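Local structure of ofchtiv-allosamidin (Ostrinia furnacalis, 6JMB) at residues Ser326-Val331 with Asn368-Glu373; Thr145-Leu150 with Lys183-Ile188; Thr12-Arg17 with Ser346-Asp351; Ser166-Ala171 with Asn227-Tyr232; Ala49-Leu52 with Asp57-Arg60. The protein is a group IV insect chitinase of glycoside hydrolase family 18, which probably hydrolyses chitin and is captured here with the inhibitor allosamidin bound. All blocks are in the same frame, centred on the assembly; numbering follows the deposited sequence.

Contact 1: residues Ser326-Val331 with Asn368-Glu373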
# COMPACT_ATOMS: atom_id res chain seq x y z
N SER A 326 16.09 -3.53 -5.62
CA SER A 326 15.08 -4.45 -5.13
C SER A 326 13.73 -4.20 -5.78
O SER A 326 12.96 -5.14 -6.01
CB SER A 326 14.99 -4.41 -3.60
OG SER A 326 14.43 -3.18 -3.14
N MET A 327 13.42 -2.94 -6.11
CA MET A 327 12.21 -2.64 -6.86
C MET A 327 12.26 -3.31 -8.23
O MET A 327 11.25 -3.85 -8.70
CB MET A 327 12.07 -1.12 -7.01
CG MET A 327 10.69 -0.64 -7.41
SD MET A 327 9.42 -1.14 -6.23
CE MET A 327 9.87 -0.22 -4.77
N THR A 328 13.43 -3.30 -8.88
CA THR A 328 13.58 -3.97 -10.17
C THR A 328 13.26 -5.46 -10.04
O THR A 328 12.51 -6.02 -10.86
CB THR A 328 14.99 -3.76 -10.71
OG1 THR A 328 15.19 -2.36 -10.95
CG2 THR A 328 15.19 -4.51 -12.03
N ALA A 329 13.79 -6.11 -9.01
CA ALA A 329 13.51 -7.53 -8.80
C ALA A 329 12.02 -7.77 -8.58
O ALA A 329 11.47 -8.76 -9.07
CB ALA A 329 14.33 -8.07 -7.62
N LYS A 330 11.36 -6.87 -7.84
CA LYS A 330 9.93 -7.03 -7.59
C LYS A 330 9.13 -6.92 -8.88
O LYS A 330 8.21 -7.71 -9.11
CB LYS A 330 9.47 -5.98 -6.58
CG LYS A 330 9.76 -6.36 -5.12
CD LYS A 330 9.59 -5.18 -4.17
CE LYS A 330 9.62 -5.61 -2.71
NZ LYS A 330 10.98 -6.08 -2.27
N VAL A 331 9.45 -5.95 -9.74
CA VAL A 331 8.67 -5.78 -10.96
C VAL A 331 8.96 -6.90 -11.95
O VAL A 331 8.07 -7.36 -12.67
CB VAL A 331 8.87 -4.37 -11.55
CG1 VAL A 331 7.99 -4.18 -12.78
CG2 VAL A 331 8.55 -3.31 -10.51
N ASN A 368 7.92 2.04 -13.75
CA ASN A 368 7.43 2.30 -15.10
C ASN A 368 8.36 1.70 -16.15
O ASN A 368 7.90 1.12 -17.14
CB ASN A 368 7.26 3.81 -15.31
CG ASN A 368 5.96 4.33 -14.73
OD1 ASN A 368 4.94 4.38 -15.43
ND2 ASN A 368 5.98 4.73 -13.47
N THR A 369 9.67 1.83 -15.94
CA THR A 369 10.65 1.33 -16.89
C THR A 369 10.61 -0.18 -17.00
O THR A 369 10.57 -0.74 -18.10
CB THR A 369 12.04 1.80 -16.46
OG1 THR A 369 12.14 3.22 -16.63
CG2 THR A 369 13.13 1.13 -17.27
N VAL A 370 10.58 -0.88 -15.86
CA VAL A 370 10.61 -2.33 -15.90
C VAL A 370 9.31 -2.91 -16.44
O VAL A 370 9.31 -3.94 -17.13
CB VAL A 370 11.01 -2.90 -14.53
CG1 VAL A 370 11.05 -4.42 -14.56
CG2 VAL A 370 12.37 -2.34 -14.12
N LEU A 371 8.17 -2.27 -16.15
CA LEU A 371 6.91 -2.71 -16.75
C LEU A 371 6.91 -2.50 -18.26
O LEU A 371 6.44 -3.36 -19.01
CB LEU A 371 5.73 -1.97 -16.13
CG LEU A 371 5.32 -2.41 -14.72
CD1 LEU A 371 4.24 -1.49 -14.19
CD2 LEU A 371 4.83 -3.84 -14.73
N ALA A 372 7.43 -1.36 -18.73
CA ALA A 372 7.46 -1.10 -20.16
C ALA A 372 8.40 -2.05 -20.88
O ALA A 372 8.08 -2.53 -21.98
CB ALA A 372 7.86 0.35 -20.43
N GLU A 373 9.55 -2.35 -20.28
CA GLU A 373 10.53 -3.21 -20.94
C GLU A 373 10.12 -4.68 -20.93
O GLU A 373 10.57 -5.44 -21.80
CB GLU A 373 11.90 -3.02 -20.30
CG GLU A 373 12.41 -1.59 -20.48
CD GLU A 373 13.75 -1.33 -19.81
OE1 GLU A 373 14.27 -2.23 -19.12
OE2 GLU A 373 14.27 -0.20 -19.98

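Contact 2: residues Thr145-Leu150 with Lys183-Ile188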
# COMPACT_ATOMS: atom_id res chain seq x y z
N THR A 145 -20.85 -8.88 -0.16
CA THR A 145 -22.14 -8.28 -0.49
C THR A 145 -21.99 -6.79 -0.77
O THR A 145 -22.57 -6.27 -1.73
CB THR A 145 -23.14 -8.53 0.64
OG1 THR A 145 -23.30 -9.94 0.81
CG2 THR A 145 -24.49 -7.90 0.32
N LEU A 146 -21.20 -6.10 0.05
CA LEU A 146 -20.97 -4.68 -0.16
C LEU A 146 -20.36 -4.41 -1.54
O LEU A 146 -20.80 -3.51 -2.26
CB LEU A 146 -20.05 -4.15 0.94
CG LEU A 146 -19.59 -2.70 0.79
CD1 LEU A 146 -20.76 -1.75 0.94
CD2 LEU A 146 -18.51 -2.39 1.82
N LEU A 147 -19.36 -5.21 -1.92
CA LEU A 147 -18.73 -5.02 -3.23
C LEU A 147 -19.72 -5.28 -4.36
O LEU A 147 -19.74 -4.54 -5.36
CB LEU A 147 -17.51 -5.93 -3.36
CG LEU A 147 -16.35 -5.64 -2.40
CD1 LEU A 147 -15.28 -6.71 -2.55
CD2 LEU A 147 -15.78 -4.25 -2.63
N LYS A 148 -20.54 -6.33 -4.23
CA LYS A 148 -21.56 -6.61 -5.25
C LYS A 148 -22.49 -5.42 -5.43
O LYS A 148 -22.80 -5.01 -6.56
CB LYS A 148 -22.35 -7.85 -4.83
CG LYS A 148 -23.50 -8.19 -5.76
CD LYS A 148 -24.30 -9.36 -5.21
CE LYS A 148 -25.43 -9.76 -6.15
NZ LYS A 148 -26.36 -10.72 -5.51
N GLU A 149 -22.95 -4.84 -4.32
CA GLU A 149 -23.92 -3.74 -4.39
C GLU A 149 -23.27 -2.46 -4.90
O GLU A 149 -23.90 -1.69 -5.64
CB GLU A 149 -24.59 -3.57 -3.03
CG GLU A 149 -25.44 -4.79 -2.65
CD GLU A 149 -26.08 -4.69 -1.29
OE1 GLU A 149 -25.83 -3.70 -0.58
OE2 GLU A 149 -26.85 -5.61 -0.91
N LEU A 150 -22.01 -2.21 -4.52
CA LEU A 150 -21.29 -1.07 -5.09
C LEU A 150 -21.15 -1.22 -6.60
O LEU A 150 -21.39 -0.27 -7.35
CB LEU A 150 -19.91 -0.95 -4.44
CG LEU A 150 -19.85 -0.30 -3.06
CD1 LEU A 150 -18.59 -0.72 -2.31
CD2 LEU A 150 -19.92 1.23 -3.16
N LYS A 183 -14.62 -10.99 -8.27
CA LYS A 183 -15.69 -10.94 -9.27
C LYS A 183 -16.17 -9.52 -9.53
O LYS A 183 -16.46 -9.15 -10.68
CB LYS A 183 -16.85 -11.81 -8.80
CG LYS A 183 -18.11 -11.75 -9.65
CD LYS A 183 -19.07 -12.84 -9.21
CE LYS A 183 -20.29 -12.91 -10.10
NZ LYS A 183 -21.26 -13.94 -9.60
N TYR A 184 -16.25 -8.70 -8.48
CA TYR A 184 -16.92 -7.41 -8.54
C TYR A 184 -15.98 -6.24 -8.74
O TYR A 184 -16.45 -5.12 -8.98
CB TYR A 184 -17.69 -7.18 -7.24
CG TYR A 184 -18.76 -8.21 -7.05
CD1 TYR A 184 -19.76 -8.35 -7.98
CD2 TYR A 184 -18.73 -9.07 -5.97
CE1 TYR A 184 -20.74 -9.29 -7.83
CE2 TYR A 184 -19.70 -10.03 -5.81
CZ TYR A 184 -20.70 -10.13 -6.74
OH TYR A 184 -21.69 -11.08 -6.61
N VAL A 185 -14.68 -6.45 -8.64
CA VAL A 185 -13.72 -5.35 -8.66
C VAL A 185 -13.01 -5.30 -10.00
O VAL A 185 -12.88 -6.31 -10.71
CB VAL A 185 -12.71 -5.42 -7.50
CG1 VAL A 185 -13.45 -5.38 -6.16
CG2 VAL A 185 -11.84 -6.67 -7.61
N ASP A 186 -12.54 -4.10 -10.35
CA ASP A 186 -11.68 -3.96 -11.52
C ASP A 186 -10.32 -4.59 -11.28
O ASP A 186 -9.74 -5.18 -12.20
CB ASP A 186 -11.57 -2.48 -11.88
CG ASP A 186 -12.87 -1.93 -12.42
OD1 ASP A 186 -13.16 -2.18 -13.61
OD2 ASP A 186 -13.62 -1.31 -11.65
N TYR A 187 -9.79 -4.47 -10.06
CA TYR A 187 -8.57 -5.17 -9.69
C TYR A 187 -8.46 -5.20 -8.18
O TYR A 187 -9.16 -4.46 -7.47
CB TYR A 187 -7.30 -4.55 -10.31
CG TYR A 187 -7.10 -3.09 -10.01
CD1 TYR A 187 -6.60 -2.68 -8.77
CD2 TYR A 187 -7.39 -2.11 -10.96
CE1 TYR A 187 -6.40 -1.33 -8.50
CE2 TYR A 187 -7.19 -0.77 -10.69
CZ TYR A 187 -6.70 -0.38 -9.46
OH TYR A 187 -6.52 0.95 -9.19
N ILE A 188 -7.58 -6.08 -7.71
CA ILE A 188 -7.26 -6.24 -6.30
C ILE A 188 -5.83 -5.77 -6.08
O ILE A 188 -4.89 -6.31 -6.69
CB ILE A 188 -7.41 -7.71 -5.88
CG1 ILE A 188 -8.87 -8.16 -5.98
CG2 ILE A 188 -6.90 -7.91 -4.46
CD1 ILE A 188 -9.08 -9.61 -5.62

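Contact 3: residues Thr12-Arg17 with Ser346-Asp351. With NAA (2-acetamido-2-deoxy-beta-D-allopyranose), chain B.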
# COMPACT_ATOMS: atom_id res chain seq x y z
N THR A 12 -2.41 11.82 1.77
CA THR A 12 -2.63 13.25 1.56
C THR A 12 -2.18 14.11 2.74
O THR A 12 -1.97 15.31 2.56
CB THR A 12 -4.10 13.51 1.20
OG1 THR A 12 -4.94 13.00 2.24
CG2 THR A 12 -4.45 12.84 -0.13
N TRP A 13 -2.02 13.52 3.93
CA TRP A 13 -1.53 14.26 5.08
C TRP A 13 -0.07 14.68 4.92
O TRP A 13 0.43 15.45 5.75
CB TRP A 13 -1.72 13.43 6.36
CG TRP A 13 -1.16 12.04 6.24
CD1 TRP A 13 0.10 11.64 6.57
CD2 TRP A 13 -1.83 10.88 5.73
NE1 TRP A 13 0.25 10.30 6.31
CE2 TRP A 13 -0.92 9.81 5.79
CE3 TRP A 13 -3.12 10.65 5.23
CZ2 TRP A 13 -1.25 8.53 5.37
CZ3 TRP A 13 -3.45 9.36 4.81
CH2 TRP A 13 -2.51 8.32 4.88
N ALA A 14 0.62 14.21 3.88
CA ALA A 14 2.00 14.63 3.66
C ALA A 14 2.12 16.11 3.33
O ALA A 14 3.23 16.66 3.36
CB ALA A 14 2.62 13.79 2.54
N THR A 15 1.01 16.77 3.02
CA THR A 15 1.04 18.21 2.80
C THR A 15 1.45 18.97 4.05
O THR A 15 1.93 20.11 3.93
CB THR A 15 -0.31 18.70 2.28
OG1 THR A 15 -0.21 20.08 1.91
CG2 THR A 15 -1.39 18.54 3.35
N TYR A 16 1.30 18.38 5.23
CA TYR A 16 1.64 19.05 6.48
C TYR A 16 3.10 18.87 6.87
O TYR A 16 3.55 19.50 7.83
CB TYR A 16 0.75 18.55 7.62
CG TYR A 16 -0.71 18.82 7.38
CD1 TYR A 16 -1.20 20.11 7.32
CD2 TYR A 16 -1.61 17.77 7.20
CE1 TYR A 16 -2.53 20.37 7.09
CE2 TYR A 16 -2.95 18.01 6.97
CZ TYR A 16 -3.40 19.31 6.91
OH TYR A 16 -4.73 19.56 6.69
N ARG A 17 3.85 18.03 6.17
CA ARG A 17 5.28 17.97 6.41
C ARG A 17 5.93 19.27 5.97
O ARG A 17 5.40 20.02 5.14
CB ARG A 17 5.88 16.75 5.69
CG ARG A 17 5.35 15.44 6.25
CD ARG A 17 5.59 14.22 5.38
NE ARG A 17 4.83 13.09 5.92
CZ ARG A 17 4.66 11.92 5.32
NH1 ARG A 17 5.19 11.69 4.13
NH2 ARG A 17 3.94 10.98 5.92
N SER A 346 3.90 4.68 -0.72
CA SER A 346 3.00 5.66 -1.33
C SER A 346 3.91 6.70 -1.98
O SER A 346 5.11 6.78 -1.67
CB SER A 346 2.12 6.32 -0.27
OG SER A 346 2.89 6.73 0.85
N ILE A 347 3.34 7.50 -2.88
CA ILE A 347 4.15 8.31 -3.79
C ILE A 347 4.96 9.36 -3.05
O ILE A 347 6.07 9.73 -3.48
CB ILE A 347 3.26 8.90 -4.90
CG1 ILE A 347 4.11 9.52 -6.02
CG2 ILE A 347 2.26 9.90 -4.33
CD1 ILE A 347 3.30 9.91 -7.25
N GLU A 348 4.45 9.85 -1.92
CA GLU A 348 5.06 10.99 -1.24
C GLU A 348 6.37 10.65 -0.55
O GLU A 348 7.02 11.57 -0.04
CB GLU A 348 4.07 11.61 -0.26
CG GLU A 348 3.76 10.74 0.95
CD GLU A 348 2.61 9.79 0.73
OE1 GLU A 348 2.09 9.69 -0.40
OE2 GLU A 348 2.21 9.12 1.71
N THR A 349 6.79 9.38 -0.51
CA THR A 349 8.10 9.04 0.05
C THR A 349 9.06 8.45 -0.98
O THR A 349 10.11 7.93 -0.59
CB THR A 349 8.00 8.16 1.29
OG1 THR A 349 7.39 6.91 0.96
CG2 THR A 349 7.19 8.85 2.39
N ASP A 350 8.73 8.48 -2.27
CA ASP A 350 9.79 8.34 -3.25
C ASP A 350 10.75 9.51 -3.05
O ASP A 350 10.44 10.50 -2.38
CB ASP A 350 9.20 8.35 -4.67
CG ASP A 350 10.08 7.62 -5.69
OD1 ASP A 350 11.26 7.31 -5.42
OD2 ASP A 350 9.57 7.36 -6.80
N ASP A 351 11.94 9.40 -3.65
CA ASP A 351 12.87 10.54 -3.66
C ASP A 351 12.38 11.53 -4.72
O ASP A 351 12.94 11.67 -5.81
CB ASP A 351 14.30 10.07 -3.89
CG ASP A 351 15.30 11.20 -3.82
OD1 ASP A 351 15.03 12.23 -3.16
OD2 ASP A 351 16.39 11.05 -4.43
C1 NAA B . -0.69 8.23 9.93
C2 NAA B . -1.56 9.30 10.58
C3 NAA B . -0.72 10.46 11.05
C4 NAA B . 0.40 10.05 11.95
C5 NAA B . 1.23 8.95 11.27
C6 NAA B . 2.23 8.34 12.19
C7 NAA B . -3.91 9.31 9.51
C8 NAA B . -4.86 9.82 8.41
N2 NAA B . -2.49 9.79 9.54
O3 NAA B . -0.10 11.03 9.88
O4 NAA B . 1.25 11.19 12.12
O5 NAA B . 0.39 7.81 10.85
O6 NAA B . 2.43 7.01 11.67
O7 NAA B . -4.30 8.52 10.34
O HOH W 1 6.98 13.11 2.37
O HOH W 2 3.90 9.05 3.87

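Contact 4: residues Ser166-Ala171 with Asn227-Tyr232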
# COMPACT_ATOMS: atom_id res chain seq x y z
N SER A 166 -5.11 -7.52 2.54
CA SER A 166 -3.97 -8.14 3.19
C SER A 166 -3.40 -9.26 2.32
O SER A 166 -4.10 -9.86 1.50
CB SER A 166 -4.36 -8.69 4.56
OG SER A 166 -5.40 -9.65 4.44
N ALA A 167 -2.11 -9.53 2.50
CA ALA A 167 -1.35 -10.27 1.50
C ALA A 167 -1.24 -11.77 1.77
O ALA A 167 -1.65 -12.58 0.93
CB ALA A 167 0.05 -9.66 1.34
N VAL A 168 -0.66 -12.15 2.90
CA VAL A 168 -0.31 -13.55 3.09
C VAL A 168 -1.55 -14.38 3.40
O VAL A 168 -2.55 -13.87 3.92
CB VAL A 168 0.78 -13.73 4.17
CG1 VAL A 168 2.04 -12.95 3.81
CG2 VAL A 168 0.27 -13.35 5.55
N GLU A 169 -1.45 -15.67 3.10
CA GLU A 169 -2.57 -16.59 3.29
C GLU A 169 -3.17 -16.51 4.70
O GLU A 169 -4.39 -16.45 4.86
CB GLU A 169 -2.14 -18.02 2.97
CG GLU A 169 -3.27 -19.01 3.11
CD GLU A 169 -2.89 -20.39 2.60
OE1 GLU A 169 -1.75 -20.55 2.11
OE2 GLU A 169 -3.74 -21.30 2.68
N GLU A 170 -2.33 -16.53 5.74
CA GLU A 170 -2.90 -16.60 7.09
C GLU A 170 -3.70 -15.36 7.43
O GLU A 170 -4.63 -15.41 8.26
CB GLU A 170 -1.81 -16.86 8.12
CG GLU A 170 -0.95 -17.97 7.70
CD GLU A 170 0.25 -17.41 6.98
OE1 GLU A 170 0.04 -16.60 6.05
OE2 GLU A 170 1.34 -17.90 7.19
N ALA A 171 -3.37 -14.23 6.81
CA ALA A 171 -4.18 -13.03 6.97
C ALA A 171 -5.41 -13.06 6.06
O ALA A 171 -6.53 -12.77 6.50
CB ALA A 171 -3.35 -11.78 6.68
N ASN A 227 6.31 -13.61 -2.65
CA ASN A 227 6.01 -14.76 -3.50
C ASN A 227 4.90 -15.62 -2.91
O ASN A 227 3.96 -16.02 -3.62
CB ASN A 227 7.28 -15.58 -3.73
CG ASN A 227 7.02 -16.87 -4.48
OD1 ASN A 227 6.57 -16.86 -5.63
ND2 ASN A 227 7.34 -17.98 -3.84
N ASN A 228 4.96 -15.90 -1.61
CA ASN A 228 3.91 -16.72 -1.00
C ASN A 228 2.56 -16.04 -1.10
O ASN A 228 1.55 -16.69 -1.38
CB ASN A 228 4.25 -17.04 0.45
CG ASN A 228 5.29 -18.14 0.58
OD1 ASN A 228 5.50 -18.93 -0.34
ND2 ASN A 228 5.94 -18.19 1.73
N ALA A 229 2.52 -14.72 -0.90
CA ALA A 229 1.25 -14.00 -0.95
C ALA A 229 0.68 -13.98 -2.36
O ALA A 229 -0.51 -14.24 -2.56
CB ALA A 229 1.45 -12.57 -0.44
N VAL A 230 1.51 -13.65 -3.36
CA VAL A 230 1.03 -13.61 -4.74
C VAL A 230 0.53 -14.98 -5.16
O VAL A 230 -0.55 -15.11 -5.75
CB VAL A 230 2.13 -13.08 -5.68
CG1 VAL A 230 1.74 -13.33 -7.13
CG2 VAL A 230 2.36 -11.59 -5.43
N GLN A 231 1.30 -16.03 -4.86
CA GLN A 231 0.88 -17.36 -5.26
C GLN A 231 -0.38 -17.79 -4.52
O GLN A 231 -1.22 -18.49 -5.10
CB GLN A 231 2.02 -18.37 -5.08
CG GLN A 231 3.25 -18.07 -5.94
CD GLN A 231 2.91 -17.92 -7.41
OE1 GLN A 231 2.23 -18.77 -7.99
NE2 GLN A 231 3.38 -16.84 -8.03
N TYR A 232 -0.57 -17.35 -3.27
CA TYR A 232 -1.83 -17.64 -2.59
C TYR A 232 -3.01 -17.02 -3.34
O TYR A 232 -4.00 -17.70 -3.63
CB TYR A 232 -1.83 -17.17 -1.13
CG TYR A 232 -3.25 -17.26 -0.61
CD1 TYR A 232 -3.82 -18.50 -0.35
CD2 TYR A 232 -4.05 -16.13 -0.48
CE1 TYR A 232 -5.13 -18.61 0.06
CE2 TYR A 232 -5.37 -16.24 -0.07
CZ TYR A 232 -5.90 -17.48 0.19
OH TYR A 232 -7.21 -17.59 0.59

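Contact 5: residues Ala49-Leu52 with Asp57-Arg60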
# COMPACT_ATOMS: atom_id res chain seq x y z
N ALA A 49 -20.29 8.24 4.15
CA ALA A 49 -18.93 8.55 3.71
C ALA A 49 -18.59 9.97 4.11
O ALA A 49 -19.43 10.88 4.04
CB ALA A 49 -18.83 8.40 2.19
N LEU A 50 -17.35 10.19 4.55
CA LEU A 50 -17.03 11.51 5.06
C LEU A 50 -15.57 11.85 4.83
O LEU A 50 -14.71 10.97 4.73
CB LEU A 50 -17.42 11.64 6.54
CG LEU A 50 -17.01 10.50 7.46
CD1 LEU A 50 -15.62 10.75 8.02
CD2 LEU A 50 -18.02 10.34 8.57
N ALA A 51 -15.31 13.15 4.74
CA ALA A 51 -13.94 13.64 4.64
C ALA A 51 -13.29 13.56 6.01
O ALA A 51 -13.88 13.98 7.02
CB ALA A 51 -13.94 15.09 4.15
N LEU A 52 -12.08 13.01 6.06
CA LEU A 52 -11.35 12.91 7.32
C LEU A 52 -10.57 14.17 7.66
O LEU A 52 -10.16 14.34 8.81
CB LEU A 52 -10.41 11.70 7.28
CG LEU A 52 -11.16 10.36 7.30
CD1 LEU A 52 -10.18 9.20 7.15
CD2 LEU A 52 -11.99 10.21 8.56
N ASP A 57 -9.38 18.71 2.46
CA ASP A 57 -10.03 18.00 1.37
C ASP A 57 -11.07 18.88 0.68
O ASP A 57 -11.23 18.82 -0.55
CB ASP A 57 -10.76 16.75 1.90
CG ASP A 57 -9.87 15.82 2.73
OD1 ASP A 57 -8.67 15.66 2.43
OD2 ASP A 57 -10.41 15.21 3.69
N VAL A 58 -11.83 19.64 1.46
CA VAL A 58 -13.00 20.37 0.98
C VAL A 58 -12.73 21.87 0.92
O VAL A 58 -12.75 22.47 -0.16
CB VAL A 58 -14.25 20.04 1.82
CG1 VAL A 58 -15.46 20.79 1.28
CG2 VAL A 58 -14.51 18.53 1.83
N GLU A 59 -12.44 22.49 2.07
CA GLU A 59 -12.31 23.95 2.12
C GLU A 59 -11.14 24.44 1.26
O GLU A 59 -11.27 25.44 0.54
CB GLU A 59 -12.14 24.40 3.58
CG GLU A 59 -11.86 25.89 3.75
CD GLU A 59 -12.94 26.76 3.12
OE1 GLU A 59 -14.13 26.38 3.17
OE2 GLU A 59 -12.59 27.84 2.58
N ARG A 60 -10.01 23.75 1.31
CA ARG A 60 -8.85 24.12 0.50
C ARG A 60 -8.84 23.44 -0.86
O ARG A 60 -7.87 23.58 -1.60
CB ARG A 60 -7.55 23.85 1.26
CG ARG A 60 -7.42 24.72 2.52
CD ARG A 60 -6.23 24.33 3.38
NE ARG A 60 -4.96 24.57 2.70
CZ ARG A 60 -3.82 23.96 3.01
NH1 ARG A 60 -3.77 23.05 3.98
NH2 ARG A 60 -2.72 24.24 2.32
O HOH W 3 -10.91 12.54 3.56

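Contact 1: residues Ser326-Val331 with Asn368-Glu373
Val331, Val370, Leu371 and Thr328 bring no ring, amide or carboxylate to this contact; branched methyl groups do all the touching. The two helices belong to the outer layer of the TIM barrel: helix 324-336 leads into strand 341-345, and helix 362-373 follows that strand. Their segment axes come within 9.4 Å and cross at -34°, running roughly the same way. At the nearest approach of the two backbones, Val331 CG1 meets Val370 CG1 at 3.5 Å. Each of these methyls stands anti to its own backbone N (chi1 -177° for Val331), a setting that points both into the gap between the helices. Val331 CG1 also receives Leu371 CD2 at 3.7 Å, so one methyl touches both Val370 and the leucine fork. Toward the partly exposed side, Thr328 CG2 lies 4.1 Å from Val370 CG2, the two side chains crossing at about a right angle, while Thr328 OG1 bonds to Val324 O of its own helix. Ile367, one turn earlier on helix 362-373, continues the seam against Met327 and Val331. Cohesion here therefore rests on van der Waals fit and burial of hydrocarbon, with the threonine hydroxyl satisfied inside its helix.

Contact 2: residues Thr145-Leu150 with Lys183-Ile188
Lys148 and Tyr184 form a CH-pi contact in the outer layer of the family 18 TIM barrel, where helix 138-154 passes the last turn of helix 178-184 just before strand 187-190. The backbone of Lys148 comes close, its CA lying 3.5 Å above the plane of the Tyr184 ring, over its centre. Lys148 CB is 3.6 Å from the centroid of the Tyr184 ring and 19° off its normal. With CG anti to the backbone N (chi1 176°) and the rest of the chain extended, the aliphatic part runs outward across CZ and on past the hydroxyl, Lys148 CD reaching 3.4 Å from Tyr184 OH. On the other face of the ring sits Lys183 CG, displaced toward the rim, so that the ring lies between aliphatic carbons of two exposed lysines. Closer to the barrel, Leu147 O lies 3.8 Å from Tyr184 CB, and the two CB atoms of Leu147 and Tyr184 are 4.1 Å apart. Deeper still, Leu147 CD1 approaches Val185 CG1 at 4.3 Å, a looser apolar touch. The contact thus grades from a solvent-side aromatic overlap to buried aliphatic packing. Arg151, one residue beyond the helical segment, ties the same elements together by bonding Tyr184 O and making a salt bridge with Asp186. Inward, Leu147 packs on Val163 of strand 160-165 and Val181 of helix 178-184; on the far flank of helix 138-154, Glu149 makes a salt bridge with Arg102 of helix 99-116.

Contact 3: residues Thr12-Arg17 with Ser346-Asp351
Arg17 and Ala14 face Glu348 and Thr349 at the mouth of the TIM barrel, where the loops after strands 5-11 and 341-345, the pair that closes the barrel, meet beside the sugar-binding cleft. Water carries the polar part. Water 1 accepts from Arg17 NH1 and donates to Glu348 O, and water 2 accepts from Arg17 NH2 and donates to Glu348 OE2 at 2.7 Å; both waters lie at the guanidinium edge, in its plane. The charged groups do not meet directly, Arg17 NH1 staying 4.6 Å from Glu348 OE2, so the attraction of the opposite charges is probably relayed largely through water. The glutamate chain is bent (chi2 -89°), and its carboxylate has three partners: OE1 takes Gly11 N, and OE2 takes water 2 and Ser346 OG. Ser346 itself follows a cis peptide after Trp345, a residue of the allosamizoline pocket. Van der Waals contacts fill the rest. Ala14 CB, which also lies over one face of the guanidinium, meets Glu348 CG at 3.6 Å, and Thr349 CG2 lies 3.9 Å from Arg17 NH1, while Thr349 OG1 bonds to Phe249 O. Sugar contact forms the third group. Trp13 turns its indole face to the N-acetylallosamine, whose N2 lies over the centre of the ring system, with sugar O3 3.4 Å from Trp13 CD1. Back at the glutamate, Ser346 OG donates to Glu348 OE2 at 2.6 Å, arriving from above the carboxylate plane, 65° out of it.

Contact 4: residues Ser166-Ala171 with Asn227-Tyr232
Ala167, Val168 and Glu169 belong to the turn by which strand 160-165 of the TIM barrel passes into helix 169-175, and they pack against Ala229 and Tyr232 of helix 226-235. Val168 occupies the N-cap position, and its CA comes within 4.4 Å of Ala229 CA, an approach consistent with the small side chain of Ala229. Ala229 CB nestles against the turn, 3.4 Å from Ala167 O and 3.7 Å from Ala167 CB. One helical turn further on, Tyr232 lays a ring face against Glu169. Glu169 CG is 3.9 Å from the centroid of the Tyr232 ring, 30° off its normal, which makes a CH-pi contact. Because CG is anti to the backbone N (chi1 -178°) and the chain stays extended, the carboxylate slides out over the CD1-CE1 side, its plane only 19° from that of the ring. Ala172 and Val173 of helix 169-175 also touch the tyrosine. The buried carbonyl of Ala167 is satisfied by Trp233 NE1, from the same helix as Ala229. Apolar and CH-pi contact thus joins the two elements, with the charge of the exposed Glu169 kept at the outer rim.

Contact 5: residues Ala49-Leu52 with Asp57-Arg60
Ala51 directs its methyl group at the side chains of Asp57 and Val58, overlapping a carboxylate oxygen and a valine methyl. Ala51 CB is 3.6 Å from Asp57 OD2 and 4.2 Å from Val58 CG2, so the same small group touches a polar and an apolar neighbour. The two segments are the arms of a short connection: strand 49-51, which pairs antiparallel with barrel strand 35-43, leads through a turn into helix 54-59, whose last residues make a wider, pi-type turn. Water 3 supplies the polar link between the arms. It accepts from Leu52 N at 2.8 Å and donates to Asp57 OD2 at 2.7 Å, spanning a direct separation of 3.6 Å between Leu52 N and Asp57 OD2. With its CG beside the backbone N (chi1 -53°), Asp57 tucks the carboxylate back toward the turn, where OD2 also receives Asp53 N, while OD1 is bonded to Tyr38 OH on strand 35-43, so that both oxygens are engaged. Phe63 of helix 62-67 packs on Ala51, Asp57 and Val58 together and provides the apolar wall of this corner, and Val58 also reaches Tyr116 of helix 99-116. Surrounded by a backbone N-H, a phenol and a water, the buried carboxylate of Asp57 is probably kept ionised, and it links the turn to the barrel strand through polar bonds while the Ala51 and Val58 methyls pack beside it.

All five contacts dress one TIM barrel. Contact 3 is the buried one and lies at the sugar-binding mouth; the other four are partly buried, contact 5 lying farthest from the chain's centre. Contact 1 is purely aliphatic, between helices. Contacts 2 and 4 share a pattern, a tyrosine face under the methylenes of a charged residue, and involve the successive helices 169-175 and 178-184. Contacts 3 and 5 instead use water bridges to carboxylates, and they touch where Tyr16 CE1 lies 4.3 Å from Arg60 NH1. Contact 5 is short-range; contact 3 joins the first and last barrel strands' loops and encloses contacts 2, 4 and 5 along the chain.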